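Local coordinates for esterase A (Caulobacter crescentus, PDB 5GKV), which probably hydrolyses ester bonds as a serine esterase of the beta-lactamase and penicillin-binding protein family, at residues 42-47 / 54-59; 25-30 / 380-385; 268-273 / 357-362; 202-207 / 273-278; 73-78 / 215-220. One frame throughout, in Å; residues are numbered along the deposited sequence.

Contact 1 (42-47 / 54-59)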
# COMPACT_ATOMS: atom_id res chain seq x y z
N GLY A 42 4.35 -2.12 -19.02
CA GLY A 42 2.90 -2.05 -19.10
C GLY A 42 2.35 -1.32 -17.89
O GLY A 42 2.99 -1.23 -16.84
N ALA A 43 1.13 -0.79 -18.06
CA ALA A 43 0.55 -0.01 -16.97
C ALA A 43 -0.96 0.10 -17.14
O ALA A 43 -1.50 -0.02 -18.25
CB ALA A 43 1.17 1.39 -16.89
N ARG A 44 -1.63 0.36 -16.03
CA ARG A 44 -3.06 0.63 -16.03
C ARG A 44 -3.32 1.75 -15.03
O ARG A 44 -2.75 1.78 -13.93
CB ARG A 44 -3.86 -0.63 -15.68
CG ARG A 44 -5.37 -0.52 -15.93
CD ARG A 44 -6.04 -1.86 -15.67
NE ARG A 44 -7.45 -1.90 -16.06
CZ ARG A 44 -8.20 -2.99 -15.93
NH1 ARG A 44 -7.67 -4.10 -15.40
NH2 ARG A 44 -9.46 -2.99 -16.30
N PHE A 45 -4.16 2.71 -15.43
CA PHE A 45 -4.51 3.83 -14.57
C PHE A 45 -6.02 3.92 -14.52
O PHE A 45 -6.68 3.95 -15.56
CB PHE A 45 -3.95 5.16 -15.07
CG PHE A 45 -4.34 6.35 -14.21
CD1 PHE A 45 -3.76 6.54 -12.96
CD2 PHE A 45 -5.29 7.27 -14.65
CE1 PHE A 45 -4.12 7.63 -12.15
CE2 PHE A 45 -5.66 8.37 -13.85
CZ PHE A 45 -5.07 8.55 -12.61
N ALA A 46 -6.56 3.99 -13.31
CA ALA A 46 -7.99 4.06 -13.11
C ALA A 46 -8.31 5.24 -12.20
O ALA A 46 -7.60 5.49 -11.22
CB ALA A 46 -8.54 2.76 -12.50
N PHE A 47 -9.40 5.95 -12.53
CA PHE A 47 -9.83 7.11 -11.78
C PHE A 47 -11.33 6.97 -11.54
O PHE A 47 -12.07 6.58 -12.44
CB PHE A 47 -9.50 8.41 -12.54
CG PHE A 47 -9.72 9.66 -11.75
CD1 PHE A 47 -8.82 10.04 -10.77
CD2 PHE A 47 -10.82 10.47 -12.00
CE1 PHE A 47 -9.01 11.21 -10.04
CE2 PHE A 47 -11.01 11.65 -11.28
CZ PHE A 47 -10.11 12.00 -10.29
N VAL A 54 -14.38 5.95 -13.76
CA VAL A 54 -14.71 6.71 -14.96
C VAL A 54 -13.59 6.69 -15.99
O VAL A 54 -13.87 6.80 -17.19
CB VAL A 54 -15.11 8.17 -14.62
CG1 VAL A 54 -16.42 8.19 -13.84
CG2 VAL A 54 -14.01 8.88 -13.84
N VAL A 55 -12.34 6.55 -15.58
CA VAL A 55 -11.21 6.37 -16.49
C VAL A 55 -10.56 5.05 -16.15
O VAL A 55 -10.31 4.76 -14.97
CB VAL A 55 -10.18 7.51 -16.36
CG1 VAL A 55 -8.98 7.26 -17.32
CG2 VAL A 55 -10.82 8.87 -16.60
N ASP A 56 -10.29 4.24 -17.16
CA ASP A 56 -9.60 2.97 -16.96
C ASP A 56 -8.81 2.70 -18.23
O ASP A 56 -9.36 2.18 -19.21
CB ASP A 56 -10.60 1.86 -16.64
CG ASP A 56 -9.95 0.49 -16.54
OD1 ASP A 56 -8.73 0.41 -16.31
OD2 ASP A 56 -10.68 -0.53 -16.70
N LEU A 57 -7.53 3.08 -18.23
CA LEU A 57 -6.69 3.00 -19.42
C LEU A 57 -5.59 1.97 -19.23
O LEU A 57 -4.99 1.89 -18.15
CB LEU A 57 -6.06 4.35 -19.75
CG LEU A 57 -7.02 5.44 -20.20
CD1 LEU A 57 -6.23 6.73 -20.32
CD2 LEU A 57 -7.68 5.07 -21.53
N MET A 58 -5.30 1.23 -20.30
CA MET A 58 -4.29 0.17 -20.33
C MET A 58 -3.30 0.45 -21.45
O MET A 58 -3.69 0.93 -22.52
CB MET A 58 -4.95 -1.19 -20.58
CG MET A 58 -5.79 -1.70 -19.40
SD MET A 58 -6.90 -3.02 -19.94
CE MET A 58 -8.10 -2.04 -20.86
N GLY A 59 -2.02 0.14 -21.23
CA GLY A 59 -1.05 0.27 -22.30
C GLY A 59 0.09 -0.70 -22.13
O GLY A 59 0.37 -1.18 -21.02
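R44 grips D56 side-on across the two strands. Its NE donates to D56 OD1 at 2.7 Å and its NH2 to D56 OD2 at 2.8 Å, each oxygen using its syn lone pair. Guanidinium and carboxylate planes are 19° apart, so the salt bridge is nearly flat. An extended arginine, its CG anti to the backbone N (chi1 -168°), carries the charge to the carboxylate, while the third nitrogen, NH1, donates to the carbonyl of P72. M58 runs alongside with its SD over one guanidinium face, toward the rim. The strands form an antiparallel beta hairpin within the large sheet of the beta-lactamase fold. A43-G59, F45-L57 and F47-V55 are hydrogen-bonded pairs that exchange two bonds each; in the middle one, F45 N lies 3.0 Å from L57 O and L57 N 2.9 Å from F45 O. Residues in between turn their backbone polar groups outward, R44 and A46 to V361 and A359, D56 and M58 to V19 and T17. L57 O also receives a CA-H contact from R44 CA at 3.1 Å. Pairing changes at a classic beta bulge, where F47 O accepts from V54 N at 2.7 Å, in its carbonyl plane, and from V55 N at 3.2 Å, tilted from it. V54 CG2 meets the edge of the F47 ring, 4.0 Å from CD2.

Contact 2 (25-30 / 380-385)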
# COMPACT_ATOMS: atom_id res chain seq x y z
N ALA A 25 -9.92 13.65 -21.42
CA ALA A 25 -8.99 13.49 -22.53
C ALA A 25 -7.55 13.80 -22.12
O ALA A 25 -6.62 13.17 -22.63
CB ALA A 25 -9.39 14.39 -23.71
N ALA A 26 -7.34 14.76 -21.21
CA ALA A 26 -5.98 15.06 -20.77
C ALA A 26 -5.31 13.85 -20.11
O ALA A 26 -4.09 13.67 -20.22
CB ALA A 26 -5.98 16.25 -19.79
N VAL A 27 -6.09 13.03 -19.41
CA VAL A 27 -5.52 11.83 -18.79
C VAL A 27 -4.98 10.89 -19.86
O VAL A 27 -3.86 10.38 -19.75
CB VAL A 27 -6.55 11.14 -17.90
CG1 VAL A 27 -5.95 9.89 -17.27
CG2 VAL A 27 -7.00 12.10 -16.78
N ARG A 28 -5.77 10.65 -20.92
CA ARG A 28 -5.29 9.78 -22.00
C ARG A 28 -4.02 10.35 -22.64
O ARG A 28 -3.09 9.60 -22.95
CB ARG A 28 -6.38 9.58 -23.06
CG ARG A 28 -5.94 8.65 -24.21
CD ARG A 28 -6.94 8.60 -25.36
NE ARG A 28 -8.30 8.14 -25.01
CZ ARG A 28 -8.75 6.88 -25.11
NH1 ARG A 28 -7.95 5.90 -25.51
NH2 ARG A 28 -10.01 6.60 -24.79
N GLU A 29 -3.96 11.67 -22.82
CA GLU A 29 -2.77 12.29 -23.41
C GLU A 29 -1.54 12.04 -22.55
O GLU A 29 -0.47 11.66 -23.06
CB GLU A 29 -2.99 13.79 -23.57
CG GLU A 29 -4.01 14.15 -24.63
CD GLU A 29 -3.41 14.19 -26.03
OE1 GLU A 29 -2.18 14.38 -26.15
OE2 GLU A 29 -4.18 14.03 -27.00
N VAL A 30 -1.66 12.28 -21.24
CA VAL A 30 -0.54 12.07 -20.32
C VAL A 30 -0.15 10.60 -20.27
O VAL A 30 1.04 10.25 -20.29
CB VAL A 30 -0.89 12.61 -18.92
CG1 VAL A 30 0.17 12.19 -17.90
CG2 VAL A 30 -1.03 14.15 -18.97
N GLU A 380 -2.59 14.44 -11.62
CA GLU A 380 -2.75 15.88 -11.83
C GLU A 380 -3.61 16.16 -13.05
O GLU A 380 -4.47 17.04 -13.03
CB GLU A 380 -1.36 16.54 -11.92
CG GLU A 380 -0.64 16.48 -10.56
CD GLU A 380 0.71 17.17 -10.54
OE1 GLU A 380 1.31 17.33 -11.62
OE2 GLU A 380 1.18 17.55 -9.44
N ALA A 381 -3.44 15.37 -14.12
CA ALA A 381 -4.31 15.52 -15.28
C ALA A 381 -5.76 15.20 -14.94
O ALA A 381 -6.69 15.84 -15.46
CB ALA A 381 -3.83 14.63 -16.42
N ALA A 382 -5.98 14.18 -14.11
CA ALA A 382 -7.35 13.83 -13.75
C ALA A 382 -8.00 14.96 -12.98
O ALA A 382 -9.14 15.35 -13.27
CB ALA A 382 -7.36 12.53 -12.94
N TYR A 383 -7.28 15.52 -11.99
CA TYR A 383 -7.84 16.64 -11.22
C TYR A 383 -8.05 17.87 -12.09
O TYR A 383 -9.02 18.61 -11.89
CB TYR A 383 -6.93 16.98 -10.04
CG TYR A 383 -7.23 16.19 -8.79
CD1 TYR A 383 -6.53 15.01 -8.50
CD2 TYR A 383 -8.20 16.62 -7.88
CE1 TYR A 383 -6.81 14.28 -7.34
CE2 TYR A 383 -8.48 15.90 -6.73
CZ TYR A 383 -7.78 14.73 -6.47
OH TYR A 383 -8.04 14.01 -5.33
N ALA A 384 -7.15 18.13 -13.05
CA ALA A 384 -7.32 19.28 -13.94
C ALA A 384 -8.51 19.11 -14.88
O ALA A 384 -8.92 20.08 -15.53
CB ALA A 384 -6.05 19.53 -14.76
N SER A 385 -9.06 17.90 -14.97
CA SER A 385 -10.22 17.63 -15.79
C SER A 385 -11.53 17.83 -15.04
O SER A 385 -12.60 17.79 -15.66
CB SER A 385 -10.16 16.20 -16.33
OG SER A 385 -9.00 16.03 -17.14
O HOH W 1 -9.29 16.57 -20.07
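Two terminal helices, 25-35 near the start of the chain and 373-384 near its end, pack side by side on one face of the main sheet, an arrangement characteristic of the beta-lactamase fold, and here V27 meets A381 and A382. The short helical segments run antiparallel at 162°, with axes 8.1 Å apart at their closest. V27 divides its two methyl groups between neighbours. With CG1 anti to the backbone N (chi1 179°), that branch drops onto F45 and V55 of the sheet, leaving CG2 to reach across to the second helix, where it lies 3.5 Å from A382 CA. A381 packs from the other side: its CB sits 3.8 Å from V30 CG2 and 3.9 Å from A26 O, with the methyl of A26 a little farther off. Beyond these apolar contacts S385 folds back, its OG donating to A381 O at 2.9 Å with the donor tilted from the carbonyl plane. The same OG accepts from a water at 3.0 Å, and that water in turn accepts from A26 N at 2.9 Å, an amide in the first turn of its helix. One bridging water thus links the first turn of helix 25-35 to S385. The two segments form no direct hydrogen bond, so their fit rests on small apolar groups, three of them alanines, which permit the close approach of the backbones; the polar link runs through a water, which satisfies A26 N and engages S385 OG.

Contact 3 (268-273 / 357-362)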
# COMPACT_ATOMS: atom_id res chain seq x y z
N ALA A 268 -3.14 -6.87 -7.59
CA ALA A 268 -4.42 -6.25 -7.95
C ALA A 268 -4.33 -5.65 -9.34
O ALA A 268 -3.25 -5.52 -9.92
CB ALA A 268 -4.83 -5.17 -6.95
N THR A 269 -5.49 -5.25 -9.85
CA THR A 269 -5.58 -4.35 -10.99
C THR A 269 -5.83 -2.93 -10.50
O THR A 269 -6.26 -2.71 -9.36
CB THR A 269 -6.71 -4.73 -11.94
OG1 THR A 269 -7.96 -4.51 -11.27
CG2 THR A 269 -6.59 -6.19 -12.40
N ALA A 270 -5.55 -1.96 -11.37
CA ALA A 270 -5.76 -0.56 -10.99
C ALA A 270 -7.22 -0.26 -10.66
O ALA A 270 -7.49 0.36 -9.61
CB ALA A 270 -5.21 0.35 -12.09
N PRO A 271 -8.21 -0.70 -11.46
CA PRO A 271 -9.61 -0.42 -11.07
C PRO A 271 -10.02 -1.03 -9.74
O PRO A 271 -10.84 -0.46 -9.02
CB PRO A 271 -10.43 -1.01 -12.23
CG PRO A 271 -9.49 -1.11 -13.36
CD PRO A 271 -8.15 -1.39 -12.76
N ALA A 272 -9.51 -2.22 -9.41
CA ALA A 272 -9.84 -2.81 -8.12
C ALA A 272 -9.44 -1.87 -6.98
O ALA A 272 -10.24 -1.62 -6.06
CB ALA A 272 -9.16 -4.17 -7.96
N LEU A 273 -8.24 -1.29 -7.06
CA LEU A 273 -7.80 -0.36 -6.01
C LEU A 273 -8.59 0.94 -6.06
O LEU A 273 -8.93 1.51 -5.01
CB LEU A 273 -6.30 -0.08 -6.14
CG LEU A 273 -5.41 -1.30 -5.84
CD1 LEU A 273 -3.99 -1.02 -6.32
CD2 LEU A 273 -5.43 -1.63 -4.34
N SER A 357 -11.08 9.03 -6.31
CA SER A 357 -10.04 8.08 -5.93
C SER A 357 -9.34 7.62 -7.20
O SER A 357 -9.83 7.84 -8.32
CB SER A 357 -10.64 6.87 -5.20
OG SER A 357 -11.57 6.23 -6.06
N GLY A 358 -8.20 6.96 -7.03
CA GLY A 358 -7.51 6.45 -8.20
C GLY A 358 -6.40 5.48 -7.83
O GLY A 358 -6.04 5.33 -6.66
N ALA A 359 -5.87 4.83 -8.87
CA ALA A 359 -4.72 3.97 -8.66
C ALA A 359 -3.92 3.89 -9.95
O ALA A 359 -4.49 3.86 -11.05
CB ALA A 359 -5.14 2.56 -8.22
N TYR A 360 -2.60 3.86 -9.81
CA TYR A 360 -1.67 3.63 -10.91
C TYR A 360 -0.92 2.33 -10.61
O TYR A 360 -0.31 2.21 -9.54
CB TYR A 360 -0.71 4.81 -11.04
CG TYR A 360 0.47 4.57 -11.97
CD1 TYR A 360 0.31 4.63 -13.36
CD2 TYR A 360 1.73 4.34 -11.45
CE1 TYR A 360 1.39 4.43 -14.20
CE2 TYR A 360 2.81 4.14 -12.28
CZ TYR A 360 2.64 4.19 -13.65
OH TYR A 360 3.73 3.99 -14.47
N VAL A 361 -0.98 1.38 -11.53
CA VAL A 361 -0.37 0.06 -11.31
C VAL A 361 0.46 -0.26 -12.55
O VAL A 361 -0.07 -0.28 -13.67
CB VAL A 361 -1.43 -1.02 -11.06
CG1 VAL A 361 -0.75 -2.38 -10.91
CG2 VAL A 361 -2.26 -0.68 -9.78
N MET A 362 1.75 -0.51 -12.36
CA MET A 362 2.63 -0.71 -13.50
C MET A 362 3.65 -1.78 -13.16
O MET A 362 3.82 -2.15 -12.00
CB MET A 362 3.34 0.59 -13.91
CG MET A 362 4.56 0.99 -13.03
SD MET A 362 4.29 1.12 -11.22
CE MET A 362 5.65 0.11 -10.64
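V361 leans from its strand into the first turn of helix 270-281. Its CB already lies 4.2 Å from A270 CB. Beyond it the branches part, CG1 anti to the backbone N (chi1 177°) and CG2 beside that N. CG1 heads for the residues before the helix, 4.1 Å from A268 O, and also packs on T76. CG2 is the busier tip: it rests 3.7 Å from A270 CA and 3.9 Å from L273 CD1, the leucine side chain crossing that of V361 at about a right angle. The helix lies here on the face of the main sheet opposite to helix 373-384, as in the alpha/beta core of beta-lactamases; V361 and A359 point to it, whereas Y360 between them turns to R374, S375 and L378 of the other layer. A359 brings its small CB against the helix backbone, 3.5 Å from A270 O and 3.6 Å from L273 CB. In return A270 sets its own CB 3.7 Å from A359 O. T269 is the N-cap of the helix, its OG1 accepting a weak bond from A272 N. Earlier in the strand, S357 OG is hydrogen-bonded to the carbonyl of A274.

Contact 4 (202-207 / 273-278)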
# COMPACT_ATOMS: atom_id res chain seq x y z
N LEU A 202 -17.89 -8.01 -3.61
CA LEU A 202 -17.93 -6.84 -4.47
C LEU A 202 -17.25 -7.06 -5.82
O LEU A 202 -17.21 -6.13 -6.63
CB LEU A 202 -17.31 -5.64 -3.73
CG LEU A 202 -18.10 -5.17 -2.50
CD1 LEU A 202 -17.42 -4.02 -1.76
CD2 LEU A 202 -19.52 -4.78 -2.90
N GLY A 203 -16.74 -8.26 -6.09
CA GLY A 203 -16.05 -8.56 -7.33
C GLY A 203 -14.81 -7.71 -7.58
O GLY A 203 -14.64 -7.17 -8.67
N LEU A 204 -13.95 -7.56 -6.57
CA LEU A 204 -12.72 -6.79 -6.71
C LEU A 204 -11.57 -7.73 -7.04
O LEU A 204 -11.35 -8.72 -6.33
CB LEU A 204 -12.40 -6.00 -5.44
CG LEU A 204 -13.49 -4.99 -5.02
CD1 LEU A 204 -13.17 -4.35 -3.70
CD2 LEU A 204 -13.66 -3.92 -6.08
N ASP A 205 -10.82 -7.41 -8.10
CA ASP A 205 -9.68 -8.24 -8.49
C ASP A 205 -8.45 -7.78 -7.70
O ASP A 205 -7.53 -7.14 -8.21
CB ASP A 205 -9.45 -8.16 -10.00
CG ASP A 205 -8.70 -9.36 -10.53
OD1 ASP A 205 -8.42 -10.31 -9.75
OD2 ASP A 205 -8.42 -9.38 -11.74
N LEU A 206 -8.46 -8.14 -6.41
CA LEU A 206 -7.47 -7.69 -5.44
C LEU A 206 -7.27 -8.81 -4.43
O LEU A 206 -8.25 -9.40 -3.95
CB LEU A 206 -7.92 -6.40 -4.75
CG LEU A 206 -7.25 -6.09 -3.41
CD1 LEU A 206 -5.76 -5.71 -3.58
CD2 LEU A 206 -8.02 -5.02 -2.62
N TRP A 207 -6.01 -9.11 -4.12
CA TRP A 207 -5.65 -10.31 -3.39
C TRP A 207 -4.48 -10.03 -2.45
O TRP A 207 -3.52 -9.36 -2.83
CB TRP A 207 -5.21 -11.43 -4.35
CG TRP A 207 -6.12 -11.69 -5.49
CD1 TRP A 207 -6.33 -10.89 -6.58
CD2 TRP A 207 -6.93 -12.86 -5.68
NE1 TRP A 207 -7.24 -11.47 -7.43
CE2 TRP A 207 -7.63 -12.68 -6.91
CE3 TRP A 207 -7.14 -14.03 -4.94
CZ2 TRP A 207 -8.51 -13.63 -7.40
CZ3 TRP A 207 -8.02 -14.97 -5.44
CH2 TRP A 207 -8.70 -14.77 -6.66
N LEU A 273 -8.24 -1.29 -7.06
CA LEU A 273 -7.80 -0.36 -6.01
C LEU A 273 -8.59 0.94 -6.06
O LEU A 273 -8.93 1.51 -5.01
CB LEU A 273 -6.30 -0.08 -6.14
CG LEU A 273 -5.41 -1.30 -5.84
CD1 LEU A 273 -3.99 -1.02 -6.32
CD2 LEU A 273 -5.43 -1.63 -4.34
N ALA A 274 -8.88 1.43 -7.26
CA ALA A 274 -9.63 2.68 -7.36
C ALA A 274 -11.03 2.53 -6.78
O ALA A 274 -11.54 3.46 -6.13
CB ALA A 274 -9.70 3.15 -8.83
N ARG A 275 -11.66 1.37 -6.98
CA ARG A 275 -12.97 1.13 -6.40
C ARG A 275 -12.90 1.02 -4.88
O ARG A 275 -13.73 1.60 -4.18
CB ARG A 275 -13.59 -0.14 -7.01
CG ARG A 275 -13.88 -0.01 -8.50
CD ARG A 275 -14.46 -1.30 -9.09
NE ARG A 275 -15.65 -1.72 -8.37
CZ ARG A 275 -16.05 -2.98 -8.24
NH1 ARG A 275 -15.35 -3.97 -8.78
NH2 ARG A 275 -17.15 -3.26 -7.55
N LEU A 276 -11.90 0.29 -4.36
CA LEU A 276 -11.78 0.14 -2.92
C LEU A 276 -11.52 1.48 -2.24
O LEU A 276 -12.20 1.84 -1.28
CB LEU A 276 -10.67 -0.88 -2.58
CG LEU A 276 -10.48 -1.16 -1.08
CD1 LEU A 276 -11.73 -1.78 -0.48
CD2 LEU A 276 -9.29 -2.06 -0.85
N MET A 277 -10.52 2.23 -2.73
CA MET A 277 -10.28 3.56 -2.18
C MET A 277 -11.46 4.48 -2.46
O MET A 277 -11.71 5.41 -1.68
CB MET A 277 -8.99 4.16 -2.75
CG MET A 277 -7.73 3.37 -2.44
SD MET A 277 -7.44 3.06 -0.69
CE MET A 277 -6.82 4.68 -0.21
N GLY A 278 -12.19 4.24 -3.56
CA GLY A 278 -13.38 5.03 -3.84
C GLY A 278 -14.42 4.95 -2.74
O GLY A 278 -15.09 5.94 -2.42
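R275 reaches from helix 270-281 to two successive carbonyls, its NH2 donating to L202 O at 3.0 Å and its NH1 to G203 O at 3.3 Å. The arginine leaves its helix with CG beside the backbone N, runs straight through chi2 and then bends at chi3 (56°), which turns the guanidinium edge toward these acceptors. L202 O is met in its carbonyl plane, but at G203 O the donor stands 62° above the plane, so that second bond is poorly aligned. L204 lies across one guanidinium face, its CD2 3.2 Å from NH1 and offset toward the rim. Deeper in, L206 swings its CG anti to the backbone N (chi1 160°) and splits its methyls: CD2 touches L276 CD2 at 3.7 Å, and CD1 approaches L273 CD2 at 4.2 Å. Both leucines of the helix cross it at about a right angle. The carbonyls lie where helix 190-202 gives out, in a Schellman motif with G203 at positive phi, before the chain reaches strand 206-208. A cation placed at this helix end would probably be favoured by the helix dipole, and D287, salt-bridged to NH2, adds a negative charge, so R275 ties together three parts of the chain.

Contact 5 (73-78 / 215-220)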
# COMPACT_ATOMS: atom_id res chain seq x y z
N ASP A 73 -7.27 -8.47 -17.26
CA ASP A 73 -7.11 -9.41 -16.16
C ASP A 73 -5.66 -9.53 -15.69
O ASP A 73 -5.34 -10.42 -14.91
CB ASP A 73 -7.68 -10.78 -16.57
CG ASP A 73 -9.14 -10.69 -17.08
OD1 ASP A 73 -9.97 -9.95 -16.48
OD2 ASP A 73 -9.46 -11.35 -18.10
N THR A 74 -4.79 -8.63 -16.14
CA THR A 74 -3.39 -8.70 -15.74
C THR A 74 -3.24 -8.23 -14.29
O THR A 74 -3.56 -7.07 -13.98
CB THR A 74 -2.53 -7.83 -16.66
OG1 THR A 74 -2.50 -8.37 -17.97
CG2 THR A 74 -1.11 -7.72 -16.11
N LEU A 75 -2.74 -9.10 -13.41
CA LEU A 75 -2.42 -8.74 -12.02
C LEU A 75 -0.97 -8.29 -11.91
O LEU A 75 -0.11 -8.75 -12.66
CB LEU A 75 -2.64 -9.94 -11.08
CG LEU A 75 -4.07 -10.44 -10.95
CD1 LEU A 75 -4.08 -11.76 -10.18
CD2 LEU A 75 -4.88 -9.37 -10.24
N THR A 76 -0.70 -7.40 -10.94
CA THR A 76 0.66 -6.93 -10.69
C THR A 76 0.91 -6.89 -9.19
O THR A 76 0.02 -6.52 -8.42
CB THR A 76 0.94 -5.53 -11.30
OG1 THR A 76 0.59 -5.52 -12.69
CG2 THR A 76 2.42 -5.17 -11.21
N ALA A 77 2.12 -7.26 -8.79
CA ALA A 77 2.54 -7.04 -7.40
C ALA A 77 2.46 -5.55 -7.04
O ALA A 77 2.97 -4.70 -7.76
CB ALA A 77 3.96 -7.56 -7.21
N LEU A 78 1.86 -5.25 -5.88
CA LEU A 78 1.63 -3.88 -5.46
C LEU A 78 2.71 -3.33 -4.53
O LEU A 78 2.77 -2.12 -4.33
CB LEU A 78 0.27 -3.77 -4.73
CG LEU A 78 -0.96 -4.23 -5.51
CD1 LEU A 78 -2.24 -4.14 -4.62
CD2 LEU A 78 -1.12 -3.43 -6.83
N HIS A 215 -1.67 -17.36 -10.98
CA HIS A 215 -0.30 -16.91 -11.20
C HIS A 215 -0.01 -16.62 -12.67
O HIS A 215 0.83 -15.77 -12.97
CB HIS A 215 0.70 -17.94 -10.68
CG HIS A 215 0.78 -17.99 -9.19
ND1 HIS A 215 1.77 -18.67 -8.51
CD2 HIS A 215 -0.02 -17.45 -8.24
CE1 HIS A 215 1.58 -18.55 -7.21
NE2 HIS A 215 0.50 -17.81 -7.02
N ASP A 216 -0.71 -17.28 -13.60
CA ASP A 216 -0.40 -17.10 -15.01
C ASP A 216 -0.77 -15.73 -15.54
O ASP A 216 -0.25 -15.33 -16.59
CB ASP A 216 -1.08 -18.18 -15.87
CG ASP A 216 -0.46 -19.56 -15.68
OD1 ASP A 216 -1.08 -20.56 -16.13
OD2 ASP A 216 0.65 -19.65 -15.09
N ARG A 217 -1.64 -14.98 -14.85
CA ARG A 217 -1.98 -13.63 -15.31
C ARG A 217 -1.24 -12.55 -14.53
O ARG A 217 -1.58 -11.36 -14.64
CB ARG A 217 -3.49 -13.41 -15.25
CG ARG A 217 -4.12 -13.44 -13.86
CD ARG A 217 -5.64 -13.71 -13.99
NE ARG A 217 -6.34 -13.71 -12.70
CZ ARG A 217 -6.91 -12.63 -12.16
NH1 ARG A 217 -6.87 -11.46 -12.79
NH2 ARG A 217 -7.54 -12.72 -11.00
N VAL A 218 -0.23 -12.93 -13.75
CA VAL A 218 0.60 -11.97 -13.02
C VAL A 218 1.68 -11.44 -13.95
O VAL A 218 2.40 -12.21 -14.60
CB VAL A 218 1.21 -12.63 -11.78
CG1 VAL A 218 2.28 -11.70 -11.16
CG2 VAL A 218 0.13 -12.93 -10.77
N ALA A 219 1.81 -10.11 -14.01
CA ALA A 219 2.77 -9.48 -14.90
C ALA A 219 4.20 -9.75 -14.45
O ALA A 219 4.48 -9.82 -13.26
CB ALA A 219 2.54 -7.97 -14.94
N ASP A 220 5.11 -9.91 -15.42
CA ASP A 220 6.53 -9.79 -15.13
C ASP A 220 6.85 -8.41 -14.58
O ASP A 220 6.26 -7.40 -14.99
CB ASP A 220 7.39 -9.94 -16.40
CG ASP A 220 7.34 -11.33 -16.99
OD1 ASP A 220 6.91 -12.28 -16.31
OD2 ASP A 220 7.76 -11.44 -18.16
O HOH W 2 -1.54 -10.99 -18.11
O HOH W 3 3.89 -8.67 -10.59
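Backbone hydrogen bonds carry the centre of this contact: L75 N donates to R217 O at 2.8 Å, and L75 O accepts from A219 N at 2.7 Å, nearly straight on to the carbonyl. Together they make a single beta bridge between L75 and V218. A third direct bond comes from a side chain, R217 NH1 to D73 O at 2.8 Å, with the oxygen close to the guanidinium plane. NH1 is shared with D205 in a salt bridge, and NE has E214, so two acidic groups and a carbonyl meet its nitrogens. R217 starts with its CG between backbone N and carbonyl carbon (chi1 65°) and then runs extended to NE. The bridge lies beside strand 76-77, an edge strand of the small three-stranded sheet, and the chain then runs on to the Ser-x-x-Lys motif that leads into helix 82-95 and in this family supplies the nucleophile. Apolar contacts fill in around the bonds. L75 places CD1 over the centre of one guanidinium face, 3.6 Å from R217 CZ, and its CB meets V218 CG2 at 4.1 Å. T74 CG2 lies 3.8 Å from A219 CB, while T74 OG1 is held by G71 N and a water. A second water joins the segments, accepting from A77 N at 2.9 Å and donating to A219 O at 3.0 Å.

Contacts 1 and 3 share the main sheet, their centres 8 Å apart, through bonds such as R44 N to V361 O at 2.9 Å. Contact 2 covers the far face, where F47 CE1 lies 3.6 Å from A382 CB. Contacts 3 and 4 both use helix 270-281 and share L273. Contact 5 meets contact 4 in a salt bridge, D205 OD2 to R217 NH1 at 2.8 Å, and touches contact 3 where V361 CG1 packs on T76 CB. Contacts 2 and 5 are the farthest apart, about 26 Å between centres. Of the five, contact 5 comes nearest along the chain to the family's Ser-x-x-Lys motif, which begins two residues after its first segment ends.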